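Local coordinates for protein ribokinase (Staphylococcus aureus, PDB 3RY7) that phosphorylates D-ribose at O-5 with ATP and magnesium, feeding ribose 5-phosphate into nucleotide and amino acid synthesis or the pentose phosphate pathway, at residues A[58-63]-A[129-134]; A[143-148]-A[174-179]; A[202-207]-A[236-241]. All coordinates share one frame; numbering follows the deposited sequence. Where two conformers were deposited one is given.

Interaction 1. Residues A[58-63]-A[129-134]; sequences TFITKI and DAIINA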
loop_
_atom_site.group_PDB
_atom_site.type_symbol
_atom_site.label_atom_id
_atom_site.label_comp_id
_atom_site.label_asym_id
_atom_site.label_seq_id
_atom_site.Cartn_x
_atom_site.Cartn_y
_atom_site.Cartn_z
ATOM N N THR A 58 10.688 21.913 -10.716
ATOM C CA THR A 58 10.467 21.972 -12.151
ATOM C C THR A 58 11.103 20.719 -12.737
ATOM O O THR A 58 12.199 20.325 -12.328
ATOM C CB THR A 58 11.131 23.218 -12.750
ATOM O OG1 THR A 58 10.593 24.382 -12.117
ATOM C CG2 THR A 58 10.895 23.303 -14.247
ATOM N N PHE A 59 10.406 20.068 -13.664
ATOM C CA PHE A 59 10.868 18.797 -14.227
ATOM C C PHE A 59 11.019 18.926 -15.732
ATOM O O PHE A 59 10.059 19.225 -16.435
ATOM C CB PHE A 59 9.884 17.672 -13.886
ATOM C CG PHE A 59 10.333 16.297 -14.307
ATOM C CD1 PHE A 59 11.677 15.981 -14.409
ATOM C CD2 PHE A 59 9.402 15.304 -14.580
ATOM C CE1 PHE A 59 12.086 14.702 -14.781
ATOM C CE2 PHE A 59 9.805 14.034 -14.949
ATOM C CZ PHE A 59 11.141 13.727 -15.052
ATOM N N ILE A 60 12.242 18.730 -16.210
ATOM C CA ILE A 60 12.538 18.737 -17.626
ATOM C C ILE A 60 12.614 17.289 -18.054
ATOM O O ILE A 60 13.507 16.551 -17.645
ATOM C CB ILE A 60 13.877 19.422 -17.936
ATOM C CG1 ILE A 60 13.897 20.869 -17.436
ATOM C CG2 ILE A 60 14.138 19.410 -19.410
ATOM C CD1 ILE A 60 15.287 21.521 -17.545
ATOM N N THR A 61 11.652 16.864 -18.861
ATOM C CA THR A 61 11.601 15.471 -19.242
ATOM C C THR A 61 11.031 15.422 -20.648
ATOM O O THR A 61 10.398 16.376 -21.097
ATOM C CB THR A 61 10.747 14.663 -18.229
ATOM O OG1 THR A 61 10.916 13.260 -18.457
ATOM C CG2 THR A 61 9.283 15.039 -18.341
ATOM N N LYS A 62 11.296 14.340 -21.361
ATOM C CA LYS A 62 10.836 14.215 -22.734
ATOM C C LYS A 62 10.044 12.929 -22.920
ATOM O O LYS A 62 10.583 11.831 -22.792
ATOM C CB LYS A 62 12.018 14.247 -23.701
ATOM C CG LYS A 62 11.632 14.513 -25.156
ATOM C CD LYS A 62 12.885 14.580 -26.026
ATOM C CE LYS A 62 12.606 15.111 -27.439
ATOM N NZ LYS A 62 13.885 15.127 -28.257
ATOM N N ILE A 63 8.761 13.086 -23.222
ATOM C CA ILE A 63 7.898 11.959 -23.530
ATOM C C ILE A 63 7.474 11.990 -24.990
ATOM O O ILE A 63 7.832 12.906 -25.748
ATOM C CB ILE A 63 6.641 11.981 -22.682
ATOM C CG1 ILE A 63 5.862 13.275 -22.931
ATOM C CG2 ILE A 63 7.014 11.840 -21.201
ATOM C CD1 ILE A 63 4.679 13.459 -21.984
ATOM N N ASP A 129 15.738 28.883 -18.499
ATOM C CA ASP A 129 15.223 29.783 -17.479
ATOM C C ASP A 129 15.053 29.083 -16.144
ATOM O O ASP A 129 15.373 29.638 -15.092
ATOM C CB ASP A 129 13.893 30.384 -17.916
ATOM C CG ASP A 129 14.057 31.751 -18.525
ATOM O OD1 ASP A 129 14.030 32.742 -17.761
ATOM O OD2 ASP A 129 14.220 31.831 -19.759
ATOM N N ALA A 130 14.539 27.860 -16.200
ATOM C CA ALA A 130 14.335 27.045 -15.009
ATOM C C ALA A 130 15.657 26.770 -14.285
ATOM O O ALA A 130 15.758 26.910 -13.065
ATOM C CB ALA A 130 13.656 25.738 -15.389
ATOM N N ILE A 131 16.670 26.381 -15.052
ATOM C CA ILE A 131 17.977 26.069 -14.496
ATOM C C ILE A 131 18.640 27.286 -13.834
ATOM O O ILE A 131 19.069 27.221 -12.683
ATOM C CB ILE A 131 18.887 25.478 -15.563
ATOM C CG1 ILE A 131 18.320 24.124 -16.020
ATOM C CG2 ILE A 131 20.307 25.353 -15.037
ATOM C CD1 ILE A 131 18.885 23.605 -17.325
ATOM N N ILE A 132 18.694 28.401 -14.549
ATOM C CA ILE A 132 19.384 29.576 -14.043
ATOM C C ILE A 132 18.887 30.017 -12.668
ATOM O O ILE A 132 19.671 30.442 -11.817
ATOM C CB ILE A 132 19.313 30.729 -15.048
ATOM C CG1 ILE A 132 20.153 30.373 -16.275
ATOM C CG2 ILE A 132 19.787 32.032 -14.406
ATOM C CD1 ILE A 132 20.158 31.434 -17.334
ATOM N N ASN A 133 17.592 29.885 -12.433
ATOM C CA ASN A 133 17.027 30.361 -11.177
ATOM C C ASN A 133 16.910 29.291 -10.100
ATOM O O ASN A 133 16.311 29.519 -9.048
ATOM C CB ASN A 133 15.699 31.084 -11.422
ATOM C CG ASN A 133 15.876 32.333 -12.282
ATOM O OD1 ASN A 133 16.780 33.142 -12.044
ATOM N ND2 ASN A 133 15.026 32.486 -13.296
ATOM N N ALA A 134 17.516 28.137 -10.355
ATOM C CA ALA A 134 17.475 27.025 -9.407
ATOM C C ALA A 134 18.603 27.083 -8.367
ATOM O O ALA A 134 19.656 27.673 -8.612
ATOM C CB ALA A 134 17.533 25.694 -10.154
#

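Interaction 2. Residues A[143-148]-A[174-179]; sequences VPIPAI and NELLSL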
loop_
_atom_site.group_PDB
_atom_site.type_symbol
_atom_site.label_atom_id
_atom_site.label_comp_id
_atom_site.label_asym_id
_atom_site.label_seq_id
_atom_site.Cartn_x
_atom_site.Cartn_y
_atom_site.Cartn_z
ATOM N N VAL A 143 18.649 9.579 -19.360
ATOM C CA VAL A 143 18.571 10.636 -20.352
ATOM C C VAL A 143 20.005 10.771 -20.928
ATOM O O VAL A 143 20.968 10.311 -20.296
ATOM C CB VAL A 143 18.028 11.911 -19.650
ATOM C CG1 VAL A 143 18.947 13.075 -19.809
ATOM C CG2 VAL A 143 16.588 12.227 -20.061
ATOM N N PRO A 144 20.159 11.339 -22.142
ATOM C CA PRO A 144 21.497 11.212 -22.738
ATOM C C PRO A 144 22.532 12.140 -22.094
ATOM O O PRO A 144 22.228 13.248 -21.660
ATOM C CB PRO A 144 21.277 11.588 -24.214
ATOM C CG PRO A 144 19.779 11.497 -24.423
ATOM C CD PRO A 144 19.172 11.868 -23.100
ATOM N N ILE A 145 23.754 11.649 -22.019
ATOM C CA ILE A 145 24.861 12.408 -21.447
ATOM C C ILE A 145 25.040 13.830 -22.030
ATOM O O ILE A 145 25.193 14.781 -21.265
ATOM C CB ILE A 145 26.161 11.574 -21.484
ATOM C CG1 ILE A 145 26.112 10.523 -20.363
ATOM C CG2 ILE A 145 27.414 12.474 -21.365
ATOM C CD1 ILE A 145 27.092 9.390 -20.540
ATOM N N PRO A 146 24.991 13.985 -23.378
ATOM C CA PRO A 146 25.142 15.349 -23.930
ATOM C C PRO A 146 24.037 16.303 -23.443
ATOM O O PRO A 146 24.297 17.488 -23.257
ATOM C CB PRO A 146 25.081 15.144 -25.456
ATOM C CG PRO A 146 25.457 13.702 -25.667
ATOM C CD PRO A 146 24.909 12.963 -24.438
ATOM N N ALA A 147 22.833 15.801 -23.197
ATOM C CA ALA A 147 21.814 16.656 -22.606
ATOM C C ALA A 147 22.186 17.066 -21.178
ATOM O O ALA A 147 21.949 18.210 -20.768
ATOM C CB ALA A 147 20.436 15.976 -22.615
ATOM N N ILE A 148 22.723 16.118 -20.413
ATOM C CA ILE A 148 23.091 16.401 -19.033
ATOM C C ILE A 148 24.265 17.404 -18.985
ATOM O O ILE A 148 24.248 18.350 -18.204
ATOM C CB ILE A 148 23.444 15.116 -18.252
ATOM C CG1 ILE A 148 22.246 14.141 -18.198
ATOM C CG2 ILE A 148 23.880 15.477 -16.817
ATOM C CD1 ILE A 148 22.616 12.789 -17.672
ATOM N N ASN A 174 34.987 13.060 -19.243
ATOM C CA ASN A 174 35.497 14.109 -18.375
ATOM C C ASN A 174 34.690 15.382 -18.536
ATOM O O ASN A 174 34.488 16.128 -17.573
ATOM C CB ASN A 174 36.975 14.377 -18.671
ATOM C CG ASN A 174 37.843 13.159 -18.425
ATOM O OD1 ASN A 174 37.470 12.270 -17.654
ATOM N ND2 ASN A 174 39.006 13.107 -19.082
ATOM N N GLU A 175 34.227 15.617 -19.763
ATOM C CA GLU A 175 33.388 16.769 -20.054
ATOM C C GLU A 175 32.196 16.857 -19.083
ATOM O O GLU A 175 31.715 17.951 -18.774
ATOM C CB GLU A 175 32.924 16.710 -21.512
ATOM C CG GLU A 175 32.250 17.973 -22.027
ATOM C CD GLU A 175 31.866 17.853 -23.504
ATOM O OE1 GLU A 175 30.742 18.275 -23.877
ATOM O OE2 GLU A 175 32.689 17.320 -24.292
ATOM N N LEU A 176 31.727 15.707 -18.598
ATOM C CA LEU A 176 30.622 15.686 -17.643
ATOM C C LEU A 176 31.153 15.638 -16.216
ATOM O O LEU A 176 30.679 16.356 -15.341
ATOM C CB LEU A 176 29.674 14.495 -17.892
ATOM C CG LEU A 176 28.560 14.337 -16.829
ATOM C CD1 LEU A 176 27.749 15.612 -16.654
ATOM C CD2 LEU A 176 27.638 13.164 -17.120
ATOM N N LEU A 177 32.125 14.761 -15.989
ATOM C CA LEU A 177 32.658 14.559 -14.643
ATOM C C LEU A 177 33.063 15.878 -14.029
ATOM O O LEU A 177 32.860 16.110 -12.838
ATOM C CB LEU A 177 33.850 13.603 -14.668
ATOM C CG LEU A 177 33.427 12.171 -14.994
ATOM C CD1 LEU A 177 34.646 11.281 -15.229
ATOM C CD2 LEU A 177 32.535 11.636 -13.883
ATOM N N SER A 178 33.609 16.756 -14.860
ATOM C CA SER A 178 34.172 18.012 -14.375
ATOM C C SER A 178 33.104 19.062 -14.114
ATOM O O SER A 178 33.422 20.177 -13.703
ATOM C CB SER A 178 35.169 18.557 -15.399
ATOM O OG SER A 178 34.476 19.118 -16.500
ATOM N N LEU A 179 31.842 18.715 -14.368
ATOM C CA LEU A 179 30.741 19.645 -14.163
ATOM C C LEU A 179 29.912 19.295 -12.927
ATOM O O LEU A 179 28.981 20.022 -12.572
ATOM C CB LEU A 179 29.827 19.659 -15.399
ATOM C CG LEU A 179 30.469 20.046 -16.737
ATOM C CD1 LEU A 179 29.427 20.048 -17.892
ATOM C CD2 LEU A 179 31.140 21.405 -16.601
#

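Interaction 3. Residues A[202-207]-A[236-241]; sequences QSMKDN and SQHIEA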
loop_
_atom_site.group_PDB
_atom_site.type_symbol
_atom_site.label_atom_id
_atom_site.label_comp_id
_atom_site.label_asym_id
_atom_site.label_seq_id
_atom_site.Cartn_x
_atom_site.Cartn_y
_atom_site.Cartn_z
ATOM N N GLN A 202 37.628 1.818 4.235
ATOM C CA GLN A 202 38.835 2.263 3.532
ATOM C C GLN A 202 38.616 2.393 2.019
ATOM O O GLN A 202 39.168 3.300 1.379
ATOM C CB GLN A 202 40.009 1.314 3.810
ATOM C CG GLN A 202 41.323 1.703 3.110
ATOM C CD GLN A 202 41.927 3.012 3.640
ATOM O OE1 GLN A 202 41.825 3.332 4.836
ATOM N NE2 GLN A 202 42.559 3.769 2.747
ATOM N N SER A 203 37.823 1.479 1.454
ATOM C CA SER A 203 37.490 1.505 0.031
ATOM C C SER A 203 36.561 2.687 -0.269
ATOM O O SER A 203 36.575 3.242 -1.361
ATOM C CB SER A 203 36.824 0.191 -0.386
ATOM O OG SER A 203 35.566 0.048 0.253
ATOM N N MET A 204 35.753 3.056 0.715
ATOM C CA MET A 204 34.888 4.212 0.604
ATOM C C MET A 204 35.724 5.486 0.596
ATOM O O MET A 204 35.501 6.384 -0.221
ATOM C CB MET A 204 33.884 4.221 1.751
ATOM C CG MET A 204 33.234 2.855 1.933
ATOM S SD MET A 204 31.808 2.818 3.015
ATOM C CE MET A 204 32.352 3.761 4.435
ATOM N N LYS A 205 36.700 5.567 1.471
ATOM C CA LYS A 205 37.640 6.653 1.457
ATOM C C LYS A 205 38.346 6.696 0.122
ATOM O O LYS A 205 38.511 7.730 -0.437
ATOM C CB LYS A 205 38.690 6.438 2.518
ATOM C CG LYS A 205 38.360 6.941 3.861
ATOM C CD LYS A 205 39.500 6.591 4.853
ATOM C CE LYS A 205 39.051 6.568 6.318
ATOM N NZ LYS A 205 39.990 5.821 7.195
ATOM N N ASP A 206 38.781 5.555 -0.363
ATOM C CA ASP A 206 39.501 5.500 -1.636
ATOM C C ASP A 206 38.633 5.974 -2.809
ATOM O O ASP A 206 39.108 6.667 -3.709
ATOM C CB ASP A 206 40.017 4.083 -1.906
ATOM C CG ASP A 206 41.060 3.629 -0.887
ATOM O OD1 ASP A 206 41.754 4.499 -0.305
ATOM O OD2 ASP A 206 41.183 2.400 -0.674
ATOM N N ASN A 207 37.365 5.573 -2.798
ATOM C CA ASN A 207 36.379 6.039 -3.781
ATOM C C ASN A 207 36.180 7.548 -3.716
ATOM O O ASN A 207 36.394 8.254 -4.704
ATOM C CB ASN A 207 35.038 5.299 -3.595
ATOM C CG ASN A 207 34.945 4.060 -4.455
ATOM O OD1 ASN A 207 35.323 2.960 -4.040
ATOM N ND2 ASN A 207 34.479 4.239 -5.675
ATOM N N SER A 236 34.136 13.242 6.411
ATOM C CA SER A 236 34.069 11.831 6.052
ATOM C C SER A 236 33.228 11.160 7.116
ATOM O O SER A 236 33.617 11.120 8.286
ATOM C CB SER A 236 35.457 11.194 5.983
ATOM O OG SER A 236 35.392 9.870 5.465
ATOM N N GLN A 237 32.067 10.659 6.711
ATOM C CA GLN A 237 31.122 10.082 7.653
ATOM C C GLN A 237 30.344 8.916 7.042
ATOM O O GLN A 237 30.046 8.896 5.846
ATOM C CB GLN A 237 30.184 11.167 8.182
ATOM C CG GLN A 237 29.322 10.758 9.362
ATOM C CD GLN A 237 28.651 11.960 10.009
ATOM O OE1 GLN A 237 29.106 13.093 9.838
ATOM N NE2 GLN A 237 27.563 11.723 10.748
ATOM N N HIS A 238 30.057 7.925 7.876
ATOM C CA HIS A 238 29.222 6.797 7.498
ATOM C C HIS A 238 27.960 6.880 8.366
ATOM O O HIS A 238 28.040 6.886 9.595
ATOM C CB HIS A 238 29.991 5.497 7.734
ATOM C CG HIS A 238 29.214 4.251 7.426
ATOM N ND1 HIS A 238 27.908 4.062 7.831
ATOM C CD2 HIS A 238 29.579 3.111 6.790
ATOM C CE1 HIS A 238 27.496 2.871 7.434
ATOM N NE2 HIS A 238 28.491 2.272 6.804
ATOM N N ILE A 239 26.797 6.997 7.730
ATOM C CA ILE A 239 25.529 7.162 8.434
ATOM C C ILE A 239 24.595 5.967 8.237
ATOM O O ILE A 239 24.401 5.520 7.108
ATOM C CB ILE A 239 24.794 8.425 7.959
ATOM C CG1 ILE A 239 25.667 9.658 8.170
ATOM C CG2 ILE A 239 23.455 8.576 8.667
ATOM C CD1 ILE A 239 24.888 10.892 8.542
ATOM N N GLU A 240 24.017 5.473 9.326
ATOM C CA GLU A 240 23.130 4.323 9.291
ATOM C C GLU A 240 21.772 4.629 8.672
ATOM O O GLU A 240 21.219 5.732 8.821
ATOM C CB GLU A 240 22.941 3.758 10.704
ATOM C CG GLU A 240 24.201 3.140 11.290
ATOM C CD GLU A 240 24.724 1.999 10.438
ATOM O OE1 GLU A 240 23.905 1.154 10.019
ATOM O OE2 GLU A 240 25.948 1.949 10.180
ATOM N N ALA A 241 21.244 3.621 7.987
ATOM C CA ALA A 241 19.931 3.696 7.354
ATOM C C ALA A 241 18.800 3.327 8.319
ATOM O O ALA A 241 19.039 2.912 9.454
ATOM C CB ALA A 241 19.896 2.784 6.122
#

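Interaction 1. Residues A[58-63]-A[129-134]
I60 and I131 meet end to end, the strand residue reaching out of the sheet and the helix residue reaching back. Their CD1 atoms stand 4.2 Å apart, and the two side chains cross at about a right angle, so they touch through terminal methyls rather than along their lengths. In I60 the CG1 arm lies anti to the carbonyl carbon (chi1 -58°) and runs on extended through chi2, which carries CD1 out to the helix. I131 is buried; beyond I60 it packs on A151, I154 and A155 of helix 145-157, while I60 also touches A127 and V6.

The second apolar touch lies nearer the surface. CG2 of T58 comes within 3.9 Å of A130 CB, and the small alanine lets the backbones approach to 7.0 Å between the CA atoms of T58 and A130. The methyl of T58 is the branch facing the helix, CG2 being anti to the backbone N.

No hydrogen bond joins the two segments. The backbone bonds of the strand run to its neighbour: T58 and I60 bond to I7, and I60 also to G9. Being two apart on one strand, T58 and I60 present the same face to helix 128-132, the layering of helix on parallel sheet that marks the alpha/beta domain of the PfkB-family ribokinase fold.

Interaction 2. Residues A[143-148]-A[174-179]
L176 points its isobutyl group at helix 145-157, and its two methyls divide the work there. CD1 goes to I148, 3.9 Å from CG2 of that residue, whereas CD2 lies 4.3 Å from CG2 of I145. Both isoleucines therefore offer their short branch to the leucine. They sit three residues apart, close to one turn, on the same helix, so one fork spans two neighbouring side chains.

The leucine is set for this by its first torsion: CG is anti to the backbone N (chi1 174°), which sends the fork toward helix 145-157. Against I148 the side chains cross obliquely, methyl meeting methyl without running alongside. The nearest backbones, at I145 and L176, keep their CA atoms 7.6 Å apart, leaving the gap to be bridged by side chains.

Around this trio, I149 and F152 from further along helix 145-157 also touch L176, and P173 packs on I145. I148 reaches L141 as well, in the loop that carries E142, a likely substrate-binding residue. Across the two segments every contact is between aliphatic carbons, with no hydrogen bond or charge pairing; the short helix is thus held to the longer one here by dispersion and the burial of apolar surface, about half of it that of L176.

Interaction 3. Residues A[202-207]-A[236-241]
Helix 201-213 lies over strand 236-239 with the CA atoms of K205 and S236 7.8 Å apart, and those of M204 and H238 9.3 Å. This is the outermost strand, within the chain, of the large sheet of the PfkB-type alpha/beta fold, paired antiparallel with strand 228-231 through backbone bonds of Q237 to F230 and I239 to T228.

S236 and H238, alternate residues on the strand, both direct their side chains to the helix. H238 receives M204 obliquely: the sulfur stands 5.4 Å from the centre of the imidazole and 63° off the ring normal, placing the thioether well to one side of the ring axis. The methionine chain bends at its last torsion (chi3 -47°), turning the terminal methyl toward the imidazole. M204 is buried and rests on Y229 too, while H238 also touches L223, which probably lines the ATP site.

At the more exposed end K205 contributes only its aliphatic part, CG lying 4.5 Å from the hydroxyl of S236. That hydroxyl is hydrogen-bonded to the OH of Y229, and the K205 side chain touches Y229 as well. The shortest approach between the segments is made by M204 CE, 3.7 Å from CD2 of H238.

From the N terminus the contacts follow in series, none nested in or crossing another. Interaction 1 closes a loop of 65 residues, bringing helix 128-132 back to strand 56-64 after the chain has passed through strands 95-101 and 107-112 of the smaller sheet. Interaction 2 closes a shorter one of 25 residues, in which the chain finishes helix 145-157, forms strand 161-165 and returns with helix 174-177. Interaction 3 spans 28 residues, including strands 218-222 and 228-231. Interactions 1 and 3 reach the same nine-stranded sheet, their centres about 32 Å apart; helix 145-157, whose first turn belongs to interaction 2, also meets helix 128-132 and so connects the first two contacts.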